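PDB 2D2A: iron-sulfur cluster assembly protein SufA from Escherichia coli, which takes part in iron-sulfur cluster assembly under oxidative stress and iron limitation, binding [2Fe-2S] and [4Fe-4S] clusters and transferring them to target proteins including ferredoxin and aconitase. Local coordinates for residues L100-P103 with L104-P108. Residues are numbered along the deposited sequence; the frame is centred on the assembly and turned at random.
Sequences LFVP and LQAMP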
ATOM      1  N   LEU A 100      -8.635  16.452   8.141  1.00 24.07           N
ATOM      2  CA  LEU A 100      -7.782  16.219   7.007  1.00 23.55           C
ATOM      3  C   LEU A 100      -7.164  17.607   6.767  1.00 24.02           C
ATOM      4  O   LEU A 100      -7.820  18.595   6.468  1.00 26.00           O
ATOM      5  CB  LEU A 100      -8.598  15.746   5.868  1.00 21.32           C
ATOM      6  CG  LEU A 100      -7.783  15.874   4.642  1.00 21.58           C
ATOM      7  CD1 LEU A 100      -6.679  14.952   4.767  1.00 21.74           C
ATOM      8  CD2 LEU A 100      -8.579  15.554   3.341  1.00 24.04           C
ATOM      9  N   PHE A 101      -5.939  17.725   7.094  1.00 23.99           N
ATOM     10  CA  PHE A 101      -5.254  18.998   7.002  1.00 24.53           C
ATOM     11  C   PHE A 101      -4.453  18.880   5.790  1.00 23.21           C
ATOM     12  O   PHE A 101      -3.875  17.830   5.499  1.00 20.55           O
ATOM     13  CB  PHE A 101      -4.279  19.194   8.186  1.00 25.07           C
ATOM     14  CG  PHE A 101      -4.984  19.502   9.510  1.00 22.66           C
ATOM     15  CD1 PHE A 101      -5.304  18.467  10.350  1.00 21.31           C
ATOM     16  CD2 PHE A 101      -5.282  20.828   9.881  1.00 21.61           C
ATOM     17  CE1 PHE A 101      -5.994  18.661  11.517  1.00 21.05           C
ATOM     18  CE2 PHE A 101      -6.036  21.101  10.952  1.00 23.18           C
ATOM     19  CZ  PHE A 101      -6.373  19.998  11.859  1.00 27.18           C
ATOM     20  N   VAL A 102      -4.515  19.923   4.998  1.00 23.61           N
ATOM     21  CA  VAL A 102      -3.738  19.930   3.747  1.00 23.10           C
ATOM     22  C   VAL A 102      -2.904  21.184   3.604  1.00 22.07           C
ATOM     23  O   VAL A 102      -3.419  22.231   3.657  1.00 21.27           O
ATOM     24  CB  VAL A 102      -4.614  19.948   2.532  1.00 23.26           C
ATOM     25  CG1 VAL A 102      -3.687  19.844   1.265  1.00 25.94           C
ATOM     26  CG2 VAL A 102      -5.553  18.870   2.567  1.00 22.48           C
ATOM     27  N   PRO A 103      -1.600  21.105   3.422  1.00 23.44           N
ATOM     28  CA  PRO A 103      -0.829  22.351   3.215  1.00 24.06           C
ATOM     29  C   PRO A 103      -1.211  23.206   1.991  1.00 27.89           C
ATOM     30  O   PRO A 103      -1.166  22.615   0.895  1.00 30.09           O
ATOM     31  CB  PRO A 103       0.612  21.866   3.119  1.00 22.09           C
ATOM     32  CG  PRO A 103       0.619  20.347   2.936  1.00 25.06           C
ATOM     33  CD  PRO A 103      -0.757  19.872   3.369  1.00 24.08           C
ATOM     34  N   LEU A 104      -1.547  24.498   2.087  1.00 30.10           N
ATOM     35  CA  LEU A 104      -1.424  25.331   0.860  1.00 31.53           C
ATOM     36  C   LEU A 104      -0.341  25.179  -0.194  1.00 32.62           C
ATOM     37  O   LEU A 104      -0.684  25.250  -1.344  1.00 34.37           O
ATOM     38  CB  LEU A 104      -1.210  26.731   1.290  1.00 33.34           C
ATOM     39  CG  LEU A 104      -2.419  27.557   1.811  1.00 36.78           C
ATOM     40  CD1 LEU A 104      -2.084  28.987   2.053  1.00 36.30           C
ATOM     41  CD2 LEU A 104      -3.567  27.437   0.891  1.00 36.65           C
ATOM     42  N   GLN A 105       0.940  25.041   0.083  1.00 35.16           N
ATOM     43  CA  GLN A 105       1.840  24.817  -1.018  1.00 38.27           C
ATOM     44  C   GLN A 105       1.500  23.533  -1.761  1.00 38.77           C
ATOM     45  O   GLN A 105       2.333  23.034  -2.621  1.00 46.76           O
ATOM     46  CB  GLN A 105       3.324  24.729  -0.595  1.00 40.90           C
ATOM     47  CG  GLN A 105       4.286  26.066  -0.758  1.00 49.86           C
ATOM     48  CD  GLN A 105       3.667  27.307  -1.509  1.00 52.51           C
ATOM     49  OE1 GLN A 105       2.992  28.162  -0.876  1.00 51.00           O
ATOM     50  NE2 GLN A 105       3.998  27.439  -2.812  1.00 50.44           N
ATOM     51  N   ALA A 106       0.429  22.857  -1.392  1.00 35.53           N
ATOM     52  CA  ALA A 106      -0.015  21.605  -2.072  1.00 31.63           C
ATOM     53  C   ALA A 106      -1.341  21.716  -2.873  1.00 29.16           C
ATOM     54  O   ALA A 106      -1.538  20.965  -3.836  1.00 23.90           O
ATOM     55  CB  ALA A 106      -0.076  20.471  -1.151  1.00 32.80           C
ATOM     56  N   MET A 107      -2.139  22.712  -2.556  1.00 29.05           N
ATOM     57  CA  MET A 107      -3.443  22.751  -3.078  1.00 35.28           C
ATOM     58  C   MET A 107      -3.499  22.734  -4.629  1.00 39.00           C
ATOM     59  O   MET A 107      -4.328  22.003  -5.237  1.00 40.49           O
ATOM     60  CB  MET A 107      -4.215  23.989  -2.619  1.00 35.52           C
ATOM     61  CG  MET A 107      -4.825  23.895  -1.255  1.00 35.74           C
ATOM     62  SD  MET A 107      -5.659  22.444  -0.770  1.00 32.38           S
ATOM     63  CE  MET A 107      -7.210  22.695  -1.232  1.00 38.29           C
ATOM     64  N   PRO A 108      -2.717  23.637  -5.260  1.00 42.43           N
ATOM     65  CA  PRO A 108      -2.480  23.581  -6.699  1.00 40.86           C
ATOM     66  C   PRO A 108      -2.411  22.221  -7.334  1.00 39.99           C
ATOM     67  O   PRO A 108      -3.224  21.993  -8.187  1.00 37.41           O
ATOM     68  CB  PRO A 108      -1.084  24.106  -6.740  1.00 41.14           C
ATOM     69  CG  PRO A 108      -0.670  24.296  -5.263  1.00 44.51           C
ATOM     70  CD  PRO A 108      -1.955  24.798  -4.695  1.00 41.54           C
TER
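The backbone carbonyl of Pro103 accepts a hydrogen bond from the amide of Ala106, with O of Pro103 2.8 Å from N of Ala106, although the position of that nitrogen is less certain in the model. This bond closes a beta turn of roughly type I, with Leu104 and Gln105 at its corners. A second turn overlaps it one residue later, where N of Met107 lies 3.2 Å from O of Leu104 and donates to it. The pair illustrates how a strand can be led directly into a short helix: strand 98-103 ends, the chain winds through consecutive turns, and helix 107-110 begins.

Apolar side chains meet across the bend. CB of Ala106 faces back to the strand end and meets the pyrrolidine ring of Pro103 at its CG, 4.1 Å away. Ala106 also touches Val68 on neighbouring strand 63-71, while Pro103 reaches Arg65 of the same strand and Asp90 of strand 90-95. Side chains at this strand end and turn thus touch both strands that flank 98-103 in a mixed sheet. The cluster-binding cysteines lie elsewhere, so the contact is structural packing.

Met107 folds back to Val102, the two side chains crossing nearly at right angles. Its chain is bent at both chi2 (-44°) and chi3 (-90°), and the methionine side chain also touches Trp38 and Leu91, the latter a backbone hydrogen-bonding partner of Val102. On the valine, the branch anti to the backbone N makes the contact: CG1 of Val102 rests 3.8 Å from SD of Met107.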